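Local coordinates for filamentation induced by cAMP protein Fic (Desulfovibrio alaskensis, PDB 4RGL), which is of unknown function but belongs to the Fic/DOC family of mainly helical proteins and carries a C-terminal region of the helix-turn-helix clan, at residues Pro16-Leu21 / Phe243-Leu248; Glu214-Asp219 / Arg249-Glu254. All coordinates share one frame; numbering follows the deposited sequence.

Both interactions use helix 238-257, on successive turns, and their centres lie 12 Å apart. Interaction 1 packs the start of the N-terminal helix 16-32 on residues 243-248; it is only partly buried and its contact is made by aliphatic side chains and the backbone at a glycine. Interaction 2 sets the short helix 214-219 on residues 249-254, nearer the centre of the chain; it is buried, a small valine-alanine contact flanked by a glutamate and a threonine. The two also touch directly. Leu-21 CD2 lies 3.8 Å from Arg-249 NH1, and Ala-247 CB is 3.8 Å from Val-216 CG1. Helix 238-257 thus takes helix 16-32 and helix 214-219 on roughly opposite faces.

Interaction 1. Residues Pro16-Leu21 / Phe243-Leu248; sequences PAIVNL and FMLGAL
Leu-21 and Ile-18 pack the first turns of helix 16-32 against Leu-245 and Gly-246 of helix 238-257. On the side of residues 16-21, Leu-21 makes the larger share of the contact, and Leu-245 answers it from the other helix. Leu-21 CB lies 4.0 Å from Leu-245 CB, and the CD1 methyl of Leu-21 folds back onto the root of its partner, 3.8 Å from Leu-245 CB, the side chains crossing obliquely. The other methyl, CD2, lies over the bare backbone of the next residue, 4.0 Å from Gly-246 CA, while Leu-21 CD1 is 3.9 Å from Gly-246 N. The two segments run nearly in the same direction, their axes 9.9 Å apart at an angle of 23°, a slightly splayed helix pair within the mostly helical fold of this Fic protein. One turn before Leu-21, Ile-18 brings its CG2 branch to 4.0 Å from Leu-245 CD1; chi1 of -77° puts CG2 opposite the backbone N, where it faces the leucine methyl. Ile-18 also touches Val-241, one turn earlier on helix 238-257. Leu-245 reaches Leu-169 and Cys-173 of helix 168-182 as well, which places it where three helices meet.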
ATOM      1  N   PRO A  16       4.196 -29.070  -1.054  1.00115.86           N
ATOM      2  CA  PRO A  16       4.428 -28.876   0.394  1.00115.27           C
ATOM      3  C   PRO A  16       4.919 -27.456   0.734  1.00113.00           C
ATOM      4  O   PRO A  16       4.709 -26.991   1.847  1.00112.74           O
ATOM      5  CB  PRO A  16       5.502 -29.928   0.730  1.00119.40           C
ATOM      6  CG  PRO A  16       6.019 -30.413  -0.600  1.00124.23           C
ATOM      7  CD  PRO A  16       4.905 -30.261  -1.558  1.00119.01           C
ATOM      8  N   ALA A  17       5.561 -26.772  -0.225  1.00104.77           N
ATOM      9  CA  ALA A  17       6.023 -25.399  -0.013  1.00101.26           C
ATOM     10  C   ALA A  17       4.835 -24.429   0.101  1.00 99.97           C
ATOM     11  O   ALA A  17       4.862 -23.526   0.940  1.00 98.90           O
ATOM     12  CB  ALA A  17       6.940 -24.972  -1.148  1.00100.80           C
ATOM     13  N   ILE A  18       3.764 -24.647  -0.721  1.00 93.17           N
ATOM     14  CA  ILE A  18       2.562 -23.797  -0.707  1.00 90.43           C
ATOM     15  C   ILE A  18       1.854 -23.891   0.655  1.00 93.29           C
ATOM     16  O   ILE A  18       1.573 -22.859   1.264  1.00 91.60           O
ATOM     17  CB  ILE A  18       1.589 -24.163  -1.876  1.00 93.02           C
ATOM     18  CG1 ILE A  18       2.101 -23.593  -3.219  1.00 91.82           C
ATOM     19  CG2 ILE A  18       0.153 -23.662  -1.582  1.00 92.98           C
ATOM     20  CD1 ILE A  18       1.243 -24.056  -4.511  1.00 99.43           C
ATOM     21  N   VAL A  19       1.578 -25.132   1.140  1.00 91.06           N
ATOM     22  CA  VAL A  19       0.840 -25.324   2.398  1.00 91.41           C
ATOM     23  C   VAL A  19       1.617 -24.687   3.577  1.00 91.27           C
ATOM     24  O   VAL A  19       1.001 -24.096   4.458  1.00 90.35           O
ATOM     25  CB  VAL A  19       0.510 -26.821   2.680  1.00 98.60           C
ATOM     26  CG1 VAL A  19      -0.364 -27.406   1.572  1.00 98.71           C
ATOM     27  CG2 VAL A  19       1.777 -27.648   2.867  1.00100.05           C
ATOM     28  N   ASN A  20       2.968 -24.731   3.532  1.00 85.69           N
ATOM     29  CA  ASN A  20       3.802 -24.112   4.565  1.00 84.74           C
ATOM     30  C   ASN A  20       3.721 -22.576   4.488  1.00 84.19           C
ATOM     31  O   ASN A  20       3.704 -21.903   5.527  1.00 83.13           O
ATOM     32  CB  ASN A  20       5.256 -24.580   4.444  1.00 86.37           C
ATOM     33  CG  ASN A  20       5.517 -25.916   5.102  1.00110.38           C
ATOM     34  OD1 ASN A  20       5.947 -25.992   6.258  1.00108.26           O
ATOM     35  ND2 ASN A  20       5.239 -26.999   4.392  1.00102.23           N
ATOM     36  N   LEU A  21       3.623 -22.027   3.262  1.00 77.94           N
ATOM     37  CA  LEU A  21       3.488 -20.575   3.072  1.00 74.67           C
ATOM     38  C   LEU A  21       2.100 -20.107   3.489  1.00 77.42           C
ATOM     39  O   LEU A  21       1.979 -19.088   4.163  1.00 76.57           O
ATOM     40  CB  LEU A  21       3.772 -20.184   1.617  1.00 72.47           C
ATOM     41  CG  LEU A  21       5.248 -20.222   1.201  1.00 76.28           C
ATOM     42  CD1 LEU A  21       5.392 -20.152  -0.292  1.00 75.56           C
ATOM     43  CD2 LEU A  21       6.044 -19.098   1.876  1.00 76.09           C
ATOM     44  N   PHE A 243       6.477 -18.157  -5.528  1.00 72.65           N
ATOM     45  CA  PHE A 243       7.148 -16.858  -5.505  1.00 71.24           C
ATOM     46  C   PHE A 243       6.259 -15.805  -4.886  1.00 74.09           C
ATOM     47  O   PHE A 243       6.707 -15.066  -4.005  1.00 74.67           O
ATOM     48  CB  PHE A 243       7.563 -16.424  -6.927  1.00 72.38           C
ATOM     49  CG  PHE A 243       8.294 -15.094  -6.969  1.00 73.31           C
ATOM     50  CD1 PHE A 243       9.679 -15.036  -6.836  1.00 76.98           C
ATOM     51  CD2 PHE A 243       7.592 -13.897  -7.105  1.00 74.41           C
ATOM     52  CE1 PHE A 243      10.350 -13.807  -6.847  1.00 77.40           C
ATOM     53  CE2 PHE A 243       8.262 -12.669  -7.091  1.00 76.59           C
ATOM     54  CZ  PHE A 243       9.637 -12.633  -6.967  1.00 75.27           C
HETATM   55  N   MSE A 244       4.994 -15.706  -5.361  1.00 68.31           N
HETATM   56  CA  MSE A 244       4.074 -14.676  -4.898  1.00 66.59           C
HETATM   57  C   MSE A 244       3.707 -14.876  -3.421  1.00 70.56           C
HETATM   58  O   MSE A 244       3.782 -13.919  -2.647  1.00 69.76           O
HETATM   59  CB  MSE A 244       2.818 -14.647  -5.757  1.00 68.50           C
HETATM   60  CG  MSE A 244       2.025 -13.348  -5.614  1.00 74.40           C
HETATM   61 SE   MSE A 244       3.116 -11.762  -5.992  0.75 80.65          SE
HETATM   62  CE  MSE A 244       3.705 -12.222  -7.773  1.00 76.89           C
ATOM     63  N   LEU A 245       3.341 -16.133  -3.015  1.00 67.47           N
ATOM     64  CA  LEU A 245       3.043 -16.422  -1.599  1.00 67.85           C
ATOM     65  C   LEU A 245       4.262 -16.142  -0.735  1.00 72.57           C
ATOM     66  O   LEU A 245       4.123 -15.687   0.402  1.00 72.88           O
ATOM     67  CB  LEU A 245       2.578 -17.878  -1.402  1.00 69.09           C
ATOM     68  CG  LEU A 245       1.188 -18.227  -1.958  1.00 73.57           C
ATOM     69  CD1 LEU A 245       0.890 -19.700  -1.770  1.00 75.29           C
ATOM     70  CD2 LEU A 245       0.102 -17.388  -1.303  1.00 74.96           C
ATOM     71  N   GLY A 246       5.453 -16.357  -1.304  1.00 68.72           N
ATOM     72  CA  GLY A 246       6.707 -16.034  -0.640  1.00 69.04           C
ATOM     73  C   GLY A 246       6.855 -14.544  -0.428  1.00 72.86           C
ATOM     74  O   GLY A 246       7.067 -14.092   0.704  1.00 72.81           O
ATOM     75  N   ALA A 247       6.631 -13.753  -1.508  1.00 68.06           N
ATOM     76  CA  ALA A 247       6.677 -12.291  -1.448  1.00 66.67           C
ATOM     77  C   ALA A 247       5.632 -11.747  -0.466  1.00 70.17           C
ATOM     78  O   ALA A 247       5.951 -10.877   0.353  1.00 69.94           O
ATOM     79  CB  ALA A 247       6.451 -11.703  -2.834  1.00 66.24           C
ATOM     80  N   LEU A 248       4.387 -12.301  -0.515  1.00 65.64           N
ATOM     81  CA  LEU A 248       3.290 -11.893   0.374  1.00 64.58           C
ATOM     82  C   LEU A 248       3.634 -12.163   1.821  1.00 68.32           C
ATOM     83  O   LEU A 248       3.407 -11.304   2.673  1.00 66.83           O
ATOM     84  CB  LEU A 248       1.997 -12.619  -0.005  1.00 64.83           C
ATOM     85  CG  LEU A 248       1.288 -12.078  -1.240  1.00 68.08           C
ATOM     86  CD1 LEU A 248       0.372 -13.113  -1.838  1.00 69.20           C
ATOM     87  CD2 LEU A 248       0.534 -10.804  -0.919  1.00 68.79           C
TER

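Interaction 2. Residues Glu214-Asp219 / Arg249-Glu254; sequences ETVIRD and RDAVRE
Val-216 overlaps Ala-251 and the end of Glu-254 with one methyl. Its CG2 lies 4.3 Å from Ala-251 CB and 4.1 Å from Glu-254 OE2, the valine and glutamate side chains passing in opposite directions. Thr-215 meets the same carboxylate oxygen: its OG1 stands 3.7 Å from Glu-254 OE2, near but without a hydrogen bond. The threonine hydroxyl is instead turned by chi1 of 63° between its own N and carbonyl carbon to bond Pro-212 O, just before the helix starts, while Glu-254 OE2 has a long, weak ion pair with Arg-51. Alongside the interface, Asp-250 collects a salt-bridge network. Arg-249 grips it side-on, NE at 3.0 Å and NH2 at 2.8 Å from Asp-250 OD1, the latter along the syn lone pair. Arg-253 NH2 adds a weak bond to Asp-250 OD1 and lies above the rim of the Arg-249 guanidinium, two donors drawn together by the shared oxygen, which probably offsets their like charge; Asp-250 OD2 pairs with Arg-220. The axes approach to 9.5 Å and cross at 126°. Helix 42-59 packs on helix 214-219 through Arg-51, Ala-55 and Ile-59; on another side of residues 249-254, helix 16-32 meets Arg-249 and Val-252 with Ile-25 and Ile-28.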
ATOM      1  N   GLU A 214       4.004  -4.969  -3.319  1.00 61.90           N
ATOM      2  CA  GLU A 214       4.557  -4.490  -4.582  1.00 60.97           C
ATOM      3  C   GLU A 214       6.014  -4.005  -4.410  1.00 66.97           C
ATOM      4  O   GLU A 214       6.802  -4.101  -5.351  1.00 67.12           O
ATOM      5  CB  GLU A 214       3.687  -3.370  -5.163  1.00 61.54           C
ATOM      6  CG  GLU A 214       2.267  -3.812  -5.528  1.00 69.11           C
ATOM      7  CD  GLU A 214       1.309  -3.980  -4.359  1.00 82.12           C
ATOM      8  OE1 GLU A 214       1.623  -3.480  -3.255  1.00 70.89           O
ATOM      9  OE2 GLU A 214       0.204  -4.528  -4.575  1.00 78.51           O
ATOM     10  N   THR A 215       6.385  -3.539  -3.183  1.00 64.33           N
ATOM     11  CA  THR A 215       7.771  -3.123  -2.886  1.00 64.57           C
ATOM     12  C   THR A 215       8.719  -4.336  -2.962  1.00 69.86           C
ATOM     13  O   THR A 215       9.875  -4.187  -3.352  1.00 69.56           O
ATOM     14  CB  THR A 215       7.855  -2.446  -1.506  1.00 71.04           C
ATOM     15  OG1 THR A 215       7.488  -3.389  -0.494  1.00 76.84           O
ATOM     16  CG2 THR A 215       6.986  -1.213  -1.411  1.00 65.44           C
ATOM     17  N   VAL A 216       8.217  -5.542  -2.596  1.00 67.45           N
ATOM     18  CA  VAL A 216       9.004  -6.782  -2.669  1.00 67.90           C
ATOM     19  C   VAL A 216       9.144  -7.213  -4.141  1.00 73.98           C
ATOM     20  O   VAL A 216      10.247  -7.548  -4.586  1.00 75.19           O
ATOM     21  CB  VAL A 216       8.371  -7.914  -1.804  1.00 71.22           C
ATOM     22  CG1 VAL A 216       9.182  -9.201  -1.904  1.00 71.71           C
ATOM     23  CG2 VAL A 216       8.227  -7.478  -0.351  1.00 71.13           C
ATOM     24  N   ILE A 217       8.031  -7.152  -4.904  1.00 70.35           N
ATOM     25  CA  ILE A 217       8.014  -7.525  -6.325  1.00 70.22           C
ATOM     26  C   ILE A 217       8.925  -6.585  -7.132  1.00 75.12           C
ATOM     27  O   ILE A 217       9.575  -7.026  -8.074  1.00 74.71           O
ATOM     28  CB  ILE A 217       6.560  -7.507  -6.869  1.00 72.27           C
ATOM     29  CG1 ILE A 217       5.639  -8.395  -6.002  1.00 73.13           C
ATOM     30  CG2 ILE A 217       6.515  -7.926  -8.348  1.00 71.61           C
ATOM     31  CD1 ILE A 217       4.127  -8.161  -6.239  1.00 82.64           C
ATOM     32  N   ARG A 218       8.985  -5.288  -6.739  1.00 72.80           N
ATOM     33  CA  ARG A 218       9.842  -4.292  -7.403  1.00 73.08           C
ATOM     34  C   ARG A 218      11.331  -4.592  -7.148  1.00 79.38           C
ATOM     35  O   ARG A 218      12.155  -4.450  -8.054  1.00 80.21           O
ATOM     36  CB  ARG A 218       9.494  -2.879  -6.914  1.00 72.09           C
ATOM     37  CG  ARG A 218      10.333  -1.770  -7.552  1.00 82.83           C
ATOM     38  CD  ARG A 218      10.250  -0.497  -6.738  1.00 96.57           C
ATOM     39  NE  ARG A 218      10.789  -0.690  -5.389  1.00109.21           N
ATOM     40  CZ  ARG A 218      10.484   0.080  -4.351  1.00123.89           C
ATOM     41  NH1 ARG A 218       9.605   1.064  -4.482  1.00105.96           N
ATOM     42  NH2 ARG A 218      11.013  -0.165  -3.159  1.00116.10           N
ATOM     43  N   ASP A 219      11.672  -4.999  -5.918  1.00 76.48           N
ATOM     44  CA  ASP A 219      13.051  -5.286  -5.558  1.00 77.87           C
ATOM     45  C   ASP A 219      13.491  -6.662  -6.104  1.00 83.32           C
ATOM     46  O   ASP A 219      14.674  -6.860  -6.394  1.00 84.19           O
ATOM     47  CB  ASP A 219      13.231  -5.223  -4.033  1.00 80.30           C
ATOM     48  CG  ASP A 219      12.966  -3.836  -3.440  1.00 91.73           C
ATOM     49  OD1 ASP A 219      12.905  -2.848  -4.225  1.00 90.57           O
ATOM     50  OD2 ASP A 219      12.840  -3.736  -2.198  1.00100.55           O
ATOM     51  N   ARG A 249       4.235 -13.346   2.103  1.00 66.68           N
ATOM     52  CA  ARG A 249       4.696 -13.700   3.448  1.00 67.29           C
ATOM     53  C   ARG A 249       5.729 -12.700   3.936  1.00 70.95           C
ATOM     54  O   ARG A 249       5.607 -12.180   5.041  1.00 70.37           O
ATOM     55  CB  ARG A 249       5.286 -15.115   3.456  1.00 68.26           C
ATOM     56  CG  ARG A 249       5.934 -15.496   4.786  1.00 76.14           C
ATOM     57  CD  ARG A 249       6.977 -16.567   4.602  1.00 87.97           C
ATOM     58  NE  ARG A 249       8.096 -16.105   3.783  1.00 95.12           N
ATOM     59  CZ  ARG A 249       9.125 -16.871   3.439  1.00111.77           C
ATOM     60  NH1 ARG A 249       9.188 -18.133   3.848  1.00101.88           N
ATOM     61  NH2 ARG A 249      10.099 -16.383   2.681  1.00 98.13           N
ATOM     62  N   ASP A 250       6.742 -12.412   3.100  1.00 68.05           N
ATOM     63  CA  ASP A 250       7.799 -11.462   3.439  1.00 68.57           C
ATOM     64  C   ASP A 250       7.222 -10.062   3.650  1.00 72.82           C
ATOM     65  O   ASP A 250       7.708  -9.316   4.504  1.00 72.80           O
ATOM     66  CB  ASP A 250       8.868 -11.437   2.337  1.00 70.37           C
ATOM     67  CG  ASP A 250       9.473 -12.799   2.054  1.00 83.95           C
ATOM     68  OD1 ASP A 250       9.572 -13.615   2.999  1.00 86.11           O
ATOM     69  OD2 ASP A 250       9.826 -13.058   0.889  1.00 90.85           O
ATOM     70  N   ALA A 251       6.158  -9.718   2.898  1.00 68.93           N
ATOM     71  CA  ALA A 251       5.510  -8.425   3.021  1.00 68.38           C
ATOM     72  C   ALA A 251       4.721  -8.336   4.319  1.00 74.11           C
ATOM     73  O   ALA A 251       4.943  -7.420   5.106  1.00 74.39           O
ATOM     74  CB  ALA A 251       4.593  -8.177   1.829  1.00 68.13           C
ATOM     75  N   VAL A 252       3.845  -9.322   4.583  1.00 71.68           N
ATOM     76  CA  VAL A 252       3.039  -9.314   5.801  1.00 72.81           C
ATOM     77  C   VAL A 252       3.963  -9.506   7.045  1.00 79.50           C
ATOM     78  O   VAL A 252       3.615  -9.073   8.139  1.00 79.51           O
ATOM     79  CB  VAL A 252       1.904 -10.375   5.747  1.00 77.58           C
ATOM     80  CG1 VAL A 252       2.460 -11.790   5.862  1.00 78.96           C
ATOM     81  CG2 VAL A 252       0.858 -10.113   6.825  1.00 77.99           C
ATOM     82  N   ARG A 253       5.181 -10.029   6.828  1.00 78.16           N
ATOM     83  CA  ARG A 253       6.155 -10.204   7.893  1.00 79.89           C
ATOM     84  C   ARG A 253       6.846  -8.860   8.223  1.00 85.55           C
ATOM     85  O   ARG A 253       6.938  -8.502   9.390  1.00 84.93           O
ATOM     86  CB  ARG A 253       7.186 -11.271   7.506  1.00 81.33           C
ATOM     87  CG  ARG A 253       8.075 -11.731   8.661  1.00 95.83           C
ATOM     88  CD  ARG A 253       8.595 -13.144   8.434  1.00110.89           C
ATOM     89  NE  ARG A 253       9.260 -13.286   7.136  1.00126.19           N
ATOM     90  CZ  ARG A 253       9.689 -14.445   6.647  1.00146.18           C
ATOM     91  NH1 ARG A 253       9.517 -15.569   7.335  1.00133.66           N
ATOM     92  NH2 ARG A 253      10.281 -14.492   5.461  1.00136.14           N
ATOM     93  N   GLU A 254       7.257  -8.079   7.181  1.00 84.61           N
ATOM     94  CA  GLU A 254       7.890  -6.768   7.421  1.00 85.13           C
ATOM     95  C   GLU A 254       6.837  -5.729   7.870  1.00 89.71           C
ATOM     96  O   GLU A 254       7.199  -4.664   8.363  1.00 89.79           O
ATOM     97  CB  GLU A 254       8.665  -6.256   6.168  1.00 85.87           C
ATOM     98  CG  GLU A 254       7.785  -5.793   5.013  1.00 96.85           C
ATOM     99  CD  GLU A 254       8.453  -4.812   4.051  1.00117.34           C
ATOM    100  OE1 GLU A 254       9.089  -3.847   4.537  1.00102.03           O
ATOM    101  OE2 GLU A 254       8.211  -4.927   2.826  1.00111.60           O
TER